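Local coordinates for protein thermostable carboxypeptidase 1 (Pyrococcus furiosus, PDB 1KA2) that is a metal-dependent carboxypeptidase of family M32 that removes amino acids one at a time from the C-terminus of peptides, with broad specificity, at residues 84-89 with 287-292; 5-10 with 77-82; 11-16 with 68-73. One frame throughout, in Å; residues are numbered along the deposited sequence.

Interaction 1. Residues 84-89 with 287-292; sequences RGIVRV and TPIAGG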
loop_
_atom_site.group_PDB
_atom_site.type_symbol
_atom_site.label_atom_id
_atom_site.label_comp_id
_atom_site.label_asym_id
_atom_site.label_seq_id
_atom_site.Cartn_x
_atom_site.Cartn_y
_atom_site.Cartn_z
ATOM N N ARG A 84 -29.793 9.002 10.067
ATOM C CA ARG A 84 -29.601 10.254 10.786
ATOM C C ARG A 84 -28.127 10.386 11.137
ATOM O O ARG A 84 -27.552 11.474 11.055
ATOM C CB ARG A 84 -30.435 10.257 12.066
ATOM C CG ARG A 84 -30.702 11.637 12.640
ATOM C CD ARG A 84 -31.396 11.519 13.989
ATOM N NE ARG A 84 -32.542 10.616 13.919
ATOM C CZ ARG A 84 -33.166 10.111 14.978
ATOM N NH1 ARG A 84 -32.758 10.422 16.204
ATOM N NH2 ARG A 84 -34.190 9.281 14.809
ATOM N N GLY A 85 -27.521 9.267 11.525
ATOM C CA GLY A 85 -26.114 9.269 11.881
ATOM C C GLY A 85 -25.288 9.744 10.712
ATOM O O GLY A 85 -24.298 10.461 10.882
ATOM N N ILE A 86 -25.709 9.347 9.515
ATOM C CA ILE A 86 -25.021 9.724 8.292
ATOM C C ILE A 86 -24.946 11.240 8.202
ATOM O O ILE A 86 -23.871 11.811 7.979
ATOM C CB ILE A 86 -25.764 9.191 7.050
ATOM C CG1 ILE A 86 -25.822 7.668 7.100
ATOM C CG2 ILE A 86 -25.057 9.630 5.780
ATOM C CD1 ILE A 86 -26.631 7.076 5.994
ATOM N N VAL A 87 -26.097 11.880 8.388
ATOM C CA VAL A 87 -26.195 13.332 8.320
ATOM C C VAL A 87 -25.417 14.042 9.429
ATOM O O VAL A 87 -24.655 14.968 9.154
ATOM C CB VAL A 87 -27.672 13.788 8.368
ATOM C CG1 VAL A 87 -27.755 15.307 8.271
ATOM C CG2 VAL A 87 -28.455 13.131 7.228
ATOM N N ARG A 88 -25.591 13.613 10.676
ATOM C CA ARG A 88 -24.877 14.260 11.774
ATOM C C ARG A 88 -23.386 14.273 11.467
ATOM O O ARG A 88 -22.739 15.321 11.509
ATOM C CB ARG A 88 -25.101 13.533 13.107
ATOM C CG ARG A 88 -24.670 14.358 14.313
ATOM C CD ARG A 88 -24.559 13.541 15.601
ATOM N NE ARG A 88 -23.235 12.934 15.786
ATOM C CZ ARG A 88 -22.870 11.746 15.304
ATOM N NH1 ARG A 88 -23.727 11.017 14.600
ATOM N NH2 ARG A 88 -21.649 11.283 15.537
ATOM N N VAL A 89 -22.856 13.099 11.144
ATOM C CA VAL A 89 -21.440 12.945 10.837
ATOM C C VAL A 89 -21.008 13.804 9.649
ATOM O O VAL A 89 -20.034 14.557 9.737
ATOM C CB VAL A 89 -21.100 11.456 10.555
ATOM C CG1 VAL A 89 -19.683 11.324 9.994
ATOM C CG2 VAL A 89 -21.244 10.652 11.827
ATOM N N THR A 287 -19.806 3.661 4.377
ATOM C CA THR A 287 -20.551 4.822 4.864
ATOM C C THR A 287 -19.836 5.532 6.008
ATOM O O THR A 287 -19.032 4.934 6.717
ATOM C CB THR A 287 -21.926 4.420 5.401
ATOM O OG1 THR A 287 -21.770 3.837 6.697
ATOM C CG2 THR A 287 -22.584 3.419 4.475
ATOM N N PRO A 288 -20.148 6.819 6.218
ATOM C CA PRO A 288 -19.526 7.608 7.290
ATOM C C PRO A 288 -19.842 7.220 8.740
ATOM O O PRO A 288 -19.258 7.789 9.657
ATOM C CB PRO A 288 -19.952 9.038 6.959
ATOM C CG PRO A 288 -21.220 8.864 6.209
ATOM C CD PRO A 288 -20.954 7.681 5.333
ATOM N N ILE A 289 -20.752 6.270 8.962
ATOM C CA ILE A 289 -21.061 5.852 10.328
ATOM C C ILE A 289 -20.230 4.656 10.774
ATOM O O ILE A 289 -20.167 4.343 11.965
ATOM C CB ILE A 289 -22.560 5.517 10.541
ATOM C CG1 ILE A 289 -23.074 4.589 9.441
ATOM C CG2 ILE A 289 -23.367 6.808 10.625
ATOM C CD1 ILE A 289 -24.547 4.210 9.629
ATOM N N ALA A 290 -19.599 3.984 9.817
ATOM C CA ALA A 290 -18.731 2.858 10.150
ATOM C C ALA A 290 -17.441 3.447 10.738
ATOM O O ALA A 290 -16.996 4.508 10.303
ATOM C CB ALA A 290 -18.409 2.044 8.890
ATOM N N GLY A 291 -16.855 2.777 11.732
ATOM C CA GLY A 291 -15.613 3.256 12.331
ATOM C C GLY A 291 -15.685 3.959 13.683
ATOM O O GLY A 291 -16.677 4.612 14.003
ATOM N N GLY A 292 -14.618 3.845 14.469
ATOM C CA GLY A 292 -14.576 4.471 15.786
ATOM C C GLY A 292 -15.018 5.924 15.796
ATOM O O GLY A 292 -14.599 6.717 14.963
#

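Interaction 2. Residues 5-10 with 77-82; sequences FQNETI and ENLNEY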
loop_
_atom_site.group_PDB
_atom_site.type_symbol
_atom_site.label_atom_id
_atom_site.label_comp_id
_atom_site.label_asym_id
_atom_site.label_seq_id
_atom_site.Cartn_x
_atom_site.Cartn_y
_atom_site.Cartn_z
ATOM N N PHE A 5 -30.487 1.408 5.218
ATOM C CA PHE A 5 -30.487 2.629 4.430
ATOM C C PHE A 5 -31.621 2.526 3.433
ATOM O O PHE A 5 -31.523 1.821 2.427
ATOM C CB PHE A 5 -29.133 2.810 3.745
ATOM C CG PHE A 5 -27.982 2.850 4.713
ATOM C CD1 PHE A 5 -26.877 2.039 4.533
ATOM C CD2 PHE A 5 -28.038 3.665 5.841
ATOM C CE1 PHE A 5 -25.841 2.028 5.467
ATOM C CE2 PHE A 5 -27.007 3.664 6.783
ATOM C CZ PHE A 5 -25.907 2.845 6.599
ATOM N N GLN A 6 -32.704 3.232 3.748
ATOM C CA GLN A 6 -33.920 3.235 2.937
ATOM C C GLN A 6 -34.177 4.533 2.178
ATOM O O GLN A 6 -34.457 4.515 0.984
ATOM C CB GLN A 6 -35.128 2.932 3.835
ATOM C CG GLN A 6 -35.102 3.677 5.170
ATOM C CD GLN A 6 -36.471 3.780 5.825
ATOM O OE1 GLN A 6 -37.366 4.455 5.308
ATOM N NE2 GLN A 6 -36.641 3.111 6.966
ATOM N N ASN A 7 -34.089 5.657 2.879
ATOM C CA ASN A 7 -34.337 6.951 2.262
ATOM C C ASN A 7 -33.541 7.199 0.984
ATOM O O ASN A 7 -32.334 6.959 0.923
ATOM C CB ASN A 7 -34.052 8.078 3.243
ATOM C CG ASN A 7 -34.321 9.433 2.638
ATOM O OD1 ASN A 7 -35.471 9.792 2.392
ATOM N ND2 ASN A 7 -33.263 10.189 2.370
ATOM N N GLU A 8 -34.237 7.708 -0.026
ATOM C CA GLU A 8 -33.652 8.005 -1.325
ATOM C C GLU A 8 -32.572 9.085 -1.269
ATOM O O GLU A 8 -31.543 8.963 -1.930
ATOM C CB GLU A 8 -34.759 8.427 -2.287
ATOM C CG GLU A 8 -34.294 8.747 -3.690
ATOM C CD GLU A 8 -33.473 7.637 -4.295
ATOM O OE1 GLU A 8 -33.754 6.455 -3.997
ATOM O OE2 GLU A 8 -32.553 7.948 -5.079
ATOM N N THR A 9 -32.805 10.144 -0.496
ATOM C CA THR A 9 -31.823 11.220 -0.382
ATOM C C THR A 9 -30.569 10.668 0.282
ATOM O O THR A 9 -29.453 11.027 -0.082
ATOM C CB THR A 9 -32.365 12.418 0.449
ATOM O OG1 THR A 9 -33.347 13.121 -0.321
ATOM C CG2 THR A 9 -31.243 13.374 0.818
ATOM N N ILE A 10 -30.772 9.784 1.255
ATOM C CA ILE A 10 -29.675 9.151 1.977
ATOM C C ILE A 10 -28.860 8.259 1.021
ATOM O O ILE A 10 -27.636 8.248 1.079
ATOM C CB ILE A 10 -30.213 8.304 3.151
ATOM C CG1 ILE A 10 -30.941 9.201 4.161
ATOM C CG2 ILE A 10 -29.076 7.561 3.830
ATOM C CD1 ILE A 10 -30.053 10.135 4.954
ATOM N N GLU A 77 -37.618 14.317 8.289
ATOM C CA GLU A 77 -38.005 13.872 9.668
ATOM C C GLU A 77 -38.467 12.405 9.740
ATOM O O GLU A 77 -38.881 11.917 10.803
ATOM C CB GLU A 77 -39.179 14.717 10.162
ATOM C CG GLU A 77 -38.952 16.209 9.945
ATOM C CD GLU A 77 -39.939 17.081 10.715
ATOM O OE1 GLU A 77 -41.191 17.055 10.412
ATOM O OE2 GLU A 77 -39.517 17.843 11.665
ATOM N N ASN A 78 -38.341 11.783 8.623
ATOM C CA ASN A 78 -38.796 10.424 8.337
ATOM C C ASN A 78 -37.705 9.371 8.677
ATOM O O ASN A 78 -37.996 8.175 8.867
ATOM C CB ASN A 78 -39.040 10.494 6.832
ATOM C CG ASN A 78 -39.816 9.370 6.200
ATOM O OD1 ASN A 78 -40.969 9.157 6.536
ATOM N ND2 ASN A 78 -39.233 8.653 5.260
ATOM N N LEU A 79 -36.497 9.882 8.755
ATOM C CA LEU A 79 -35.253 9.095 8.853
ATOM C C LEU A 79 -34.967 8.351 10.173
ATOM O O LEU A 79 -35.181 8.881 11.271
ATOM C CB LEU A 79 -34.049 10.016 8.636
ATOM C CG LEU A 79 -34.142 10.817 7.332
ATOM C CD1 LEU A 79 -33.077 11.911 7.223
ATOM C CD2 LEU A 79 -33.970 9.948 6.084
ATOM N N ASN A 80 -34.462 7.121 10.048
ATOM C CA ASN A 80 -34.115 6.307 11.217
ATOM C C ASN A 80 -32.800 6.806 11.812
ATOM O O ASN A 80 -32.174 7.719 11.269
ATOM C CB ASN A 80 -33.985 4.827 10.831
ATOM C CG ASN A 80 -33.002 4.601 9.687
ATOM O OD1 ASN A 80 -31.837 4.983 9.772
ATOM N ND2 ASN A 80 -33.472 3.980 8.611
ATOM N N GLU A 81 -32.377 6.197 12.915
ATOM C CA GLU A 81 -31.143 6.595 13.588
ATOM C C GLU A 81 -29.897 6.474 12.700
ATOM O O GLU A 81 -29.023 7.349 12.704
ATOM C CB GLU A 81 -30.965 5.765 14.863
ATOM C CG GLU A 81 -30.889 4.264 14.615
ATOM C CD GLU A 81 -31.864 3.483 15.472
ATOM O OE1 GLU A 81 -31.766 3.570 16.717
ATOM O OE2 GLU A 81 -32.730 2.783 14.899
ATOM N N TYR A 82 -29.828 5.394 11.930
ATOM C CA TYR A 82 -28.691 5.157 11.047
ATOM C C TYR A 82 -28.553 6.245 9.989
ATOM O O TYR A 82 -27.502 6.876 9.874
ATOM C CB TYR A 82 -28.829 3.790 10.378
ATOM C CG TYR A 82 -29.065 2.673 11.366
ATOM C CD1 TYR A 82 -30.351 2.187 11.607
ATOM C CD2 TYR A 82 -28.007 2.125 12.087
ATOM C CE1 TYR A 82 -30.575 1.177 12.548
ATOM C CE2 TYR A 82 -28.218 1.119 13.025
ATOM C CZ TYR A 82 -29.502 0.652 13.249
ATOM O OH TYR A 82 -29.707 -0.334 14.176
#

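Interaction 3. Residues 11-16 with 68-73; sequences KQILAK and NLVEKA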
loop_
_atom_site.group_PDB
_atom_site.type_symbol
_atom_site.label_atom_id
_atom_site.label_comp_id
_atom_site.label_asym_id
_atom_site.label_seq_id
_atom_site.Cartn_x
_atom_site.Cartn_y
_atom_site.Cartn_z
ATOM N N LYS A 11 -29.536 7.530 0.134
ATOM C CA LYS A 11 -28.833 6.664 -0.813
ATOM C C LYS A 11 -28.008 7.465 -1.810
ATOM O O LYS A 11 -26.909 7.054 -2.173
ATOM C CB LYS A 11 -29.803 5.796 -1.616
ATOM C CG LYS A 11 -30.574 4.733 -0.856
ATOM C CD LYS A 11 -31.444 3.973 -1.865
ATOM C CE LYS A 11 -32.555 3.184 -1.211
ATOM N NZ LYS A 11 -33.460 2.600 -2.246
ATOM N N GLN A 12 -28.548 8.589 -2.279
ATOM C CA GLN A 12 -27.828 9.417 -3.241
ATOM C C GLN A 12 -26.545 9.897 -2.583
ATOM O O GLN A 12 -25.507 10.004 -3.221
ATOM C CB GLN A 12 -28.652 10.638 -3.658
ATOM C CG GLN A 12 -30.066 10.354 -4.150
ATOM C CD GLN A 12 -30.719 11.591 -4.745
ATOM O OE1 GLN A 12 -30.440 11.962 -5.888
ATOM N NE2 GLN A 12 -31.572 12.250 -3.966
ATOM N N ILE A 13 -26.633 10.191 -1.294
ATOM C CA ILE A 13 -25.486 10.657 -0.540
ATOM C C ILE A 13 -24.439 9.559 -0.424
ATOM O O ILE A 13 -23.266 9.782 -0.733
ATOM C CB ILE A 13 -25.911 11.120 0.872
ATOM C CG1 ILE A 13 -26.701 12.426 0.766
ATOM C CG2 ILE A 13 -24.685 11.284 1.766
ATOM C CD1 ILE A 13 -27.278 12.910 2.090
ATOM N N LEU A 14 -24.865 8.374 0.005
ATOM C CA LEU A 14 -23.950 7.249 0.166
ATOM C C LEU A 14 -23.239 6.876 -1.131
ATOM O O LEU A 14 -22.082 6.454 -1.101
ATOM C CB LEU A 14 -24.688 6.029 0.734
ATOM C CG LEU A 14 -25.262 6.198 2.145
ATOM C CD1 LEU A 14 -25.855 4.876 2.628
ATOM C CD2 LEU A 14 -24.169 6.680 3.101
ATOM N N ALA A 15 -23.923 7.032 -2.262
ATOM C CA ALA A 15 -23.329 6.729 -3.563
ATOM C C ALA A 15 -22.193 7.716 -3.853
ATOM O O ALA A 15 -21.136 7.325 -4.330
ATOM C CB ALA A 15 -24.386 6.812 -4.660
ATOM N N LYS A 16 -22.413 8.999 -3.578
ATOM C CA LYS A 16 -21.360 9.982 -3.797
ATOM C C LYS A 16 -20.258 9.786 -2.764
ATOM O O LYS A 16 -19.085 9.899 -3.080
ATOM C CB LYS A 16 -21.905 11.406 -3.688
ATOM C CG LYS A 16 -22.818 11.801 -4.825
ATOM C CD LYS A 16 -23.422 13.181 -4.595
ATOM C CE LYS A 16 -23.877 13.787 -5.904
ATOM N NZ LYS A 16 -22.710 13.978 -6.800
ATOM N N ASN A 68 -25.517 20.195 -0.885
ATOM C CA ASN A 68 -26.964 20.379 -1.061
ATOM C C ASN A 68 -27.737 19.156 -0.552
ATOM O O ASN A 68 -28.746 19.293 0.132
ATOM C CB ASN A 68 -27.326 20.620 -2.543
ATOM C CG ASN A 68 -26.930 22.015 -3.041
ATOM O OD1 ASN A 68 -26.869 22.980 -2.268
ATOM N ND2 ASN A 68 -26.688 22.128 -4.347
ATOM N N LEU A 69 -27.254 17.965 -0.891
ATOM C CA LEU A 69 -27.893 16.723 -0.467
ATOM C C LEU A 69 -27.948 16.579 1.052
ATOM O O LEU A 69 -28.981 16.200 1.609
ATOM C CB LEU A 69 -27.161 15.518 -1.069
ATOM C CG LEU A 69 -27.436 15.228 -2.546
ATOM C CD1 LEU A 69 -26.701 13.971 -2.973
ATOM C CD2 LEU A 69 -28.934 15.052 -2.753
ATOM N N VAL A 70 -26.834 16.880 1.715
ATOM C CA VAL A 70 -26.756 16.786 3.169
ATOM C C VAL A 70 -27.723 17.776 3.812
ATOM O O VAL A 70 -28.407 17.453 4.784
ATOM C CB VAL A 70 -25.313 17.070 3.678
ATOM C CG1 VAL A 70 -25.298 17.166 5.205
ATOM C CG2 VAL A 70 -24.372 15.968 3.216
ATOM N N GLU A 71 -27.775 18.989 3.277
ATOM C CA GLU A 71 -28.685 19.992 3.811
ATOM C C GLU A 71 -30.114 19.494 3.658
ATOM O O GLU A 71 -30.898 19.524 4.610
ATOM C CB GLU A 71 -28.518 21.324 3.074
ATOM C CG GLU A 71 -27.656 22.328 3.822
ATOM C CD GLU A 71 -28.207 22.638 5.201
ATOM O OE1 GLU A 71 -29.377 23.067 5.283
ATOM O OE2 GLU A 71 -27.473 22.455 6.199
ATOM N N LYS A 72 -30.436 19.025 2.456
ATOM C CA LYS A 72 -31.764 18.509 2.159
ATOM C C LYS A 72 -32.175 17.403 3.128
ATOM O O LYS A 72 -33.232 17.478 3.756
ATOM C CB LYS A 72 -31.804 17.977 0.726
ATOM C CG LYS A 72 -33.163 17.452 0.286
ATOM C CD LYS A 72 -33.082 16.833 -1.099
ATOM C CE LYS A 72 -34.442 16.367 -1.586
ATOM N NZ LYS A 72 -35.382 17.509 -1.764
ATOM N N ALA A 73 -31.338 16.373 3.246
ATOM C CA ALA A 73 -31.629 15.250 4.133
ATOM C C ALA A 73 -31.776 15.718 5.572
ATOM O O ALA A 73 -32.586 15.188 6.336
ATOM C CB ALA A 73 -30.521 14.209 4.038
#

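Interaction 1. Residues 84-89 with 287-292
With CG1 of Ile289 set between its backbone N and carbonyl carbon (chi1 49°), the CG2 branch falls beside the backbone N and points at the first turns of helix 81-99, where it rests on the backbone of Gly85 and Ile86. CG2 of Ile289 comes within 3.5 Å of Gly85 C and 3.6 Å of Ile86 N. Glycine makes this approach possible, because a CB at position 85 would point toward the loop and press on that methyl. On the helix, Ile86 holds CG2 anti to its backbone N (chi1 -61° for CG1), and this methyl meets Pro288 at CG, 3.9 Å away. One turn on, Val89 crosses the same proline at a slant: its CG1 lies 3.8 Å from Pro288 CB and 3.6 Å from Pro288 O. Two residues of one helical face thus touch the proline ring, at CG and at CB, while the neighbouring isoleucine fits over the glycine. Residues 287-290 form a type I turn, closed by Ala290 N to Thr287 O at 3.3 Å and accompanied by a weak bond from Ile289 N to Thr287 OG1; the same hydroxyl also pairs with Phe284 O. Arg88 anchors the helix beside the contact through a salt bridge to Glu165 and a bond to the carbonyl of Ser469, a residue that also bonds to the backbone of Ile289. The turn belongs to the connection between helix 261-278, which carries the metal ligands His269 and His273, and helix 295-309, which carries Glu299. No hydrogen bond passes directly between the two segments, so their fit rests on shape and on the burial of methyl and ring carbons, with the polar ties supplied by residues around them.

Interaction 2. Residues 5-10 with 77-82
Leu79 and Ile10 reach toward each other tip to tip, Leu79 CD2 standing 3.7 Å from Ile10 CG1. The same methyl is pressed against the side of Asn7, whose CB it approaches to 3.4 Å, the leucine running at a slant to the asparagine. Leu79 CD2 therefore rests against the N-terminal end of helix 8-36, touching the N-cap residue Asn7 and Ile10 together. Nearer the surface, Gln6 and Asn80 slide past each other in opposite directions; their amide planes are turned 65° apart, and Gln6 NE2 lies 3.7 Å from Asn80 ND2, a packing contact; the polar atoms of Asn80 have partners just beyond the two segments. Asn80, with CG between its backbone N and carbonyl carbon (chi1 54°), turns OD1 to the backbone N of Glu83 and ND2 to the carbonyl O of Val4. Glu83 in turn accepts bonds from the backbone N of both Gln6 and Asn7 through OE2, fastening the chain that leads into helix 8-36. At the far end the side chains of Phe5 and Tyr82 cross at about a right angle, with Phe5 CE2 4.0 Å from Tyr82 CB, not ring against ring, while the tyrosine ring extends away to meet Phe284. The arrangement is that of two helix starts lying side by side, helices 8-36 and 81-99, with asparagines at both N-cap positions; Asn80 is a side-chain N-cap.

Interaction 3. Residues 11-16 with 68-73
The flat side-chain amide of Gln12 has a methyl of Leu69 over it: CD2 stands above the plane, 4.0 Å from Gln12 NE2. A second flat group, the peptide between Leu69 and Val70, is overlaid by the end of Ile13, whose CD1 lies 3.7 Å from Leu69 O and 4.0 Å from Val70 N. This methyl gets there because the isoleucine is stretched out, CG1 anti to its carbonyl carbon and chi2 near 175°. On the way, Ile13 and Leu69 slide past each other in opposite directions, with Ile13 CG1 at 3.6 Å from Leu69 CB. Beyond the peptide, Ile13 CD1 touches Ala73 CB at 4.0 Å. The pair is an antiparallel packing of two helices, 8-36 and 64-74, whose short segments run 150° apart with axes 9.9 Å from each other at closest approach. Leu69 makes the broadest contact with the facing helix, lying against Gln12, Ile13 and Lys16: its CD1 is met by Gln12 CB and, crossing at about a right angle, by the alkyl chain of Lys16, whose CD is 3.7 Å away. The lysine bends at its last torsion, and its NZ forms a salt bridge with Glu65, one turn earlier on the same helix as Leu69. Were Ile13 shortened to an alanine, the Leu69-Val70 peptide would probably lose the methyl lying over it and the Ala73 methyl one of its apolar neighbours, opening a gap between the helices. Helix 81-99 completes the surroundings, placing Leu90 against Ile13 and Ile94 against Val70.

In the fold
All three contacts lie in one corner of the chain, their centres 10 to 12 Å apart, and away from the metal site. Interactions 2 and 3 use consecutive parts of helix 8-36, and interactions 1 and 2 share helix 81-99, which follows helix 64-74 in sequence. Interaction 3 closes first along the chain, within the span that interaction 2 then completes; interaction 1 comes later and brings in the distant loop 287-292. Phe5, Ile10 and Leu14 pack on Ile86, and Ala73 on Val87, so the contacts form one continuous apolar cluster. It binds the N-terminal helices together and joins them to the loop between the two metal-binding helices.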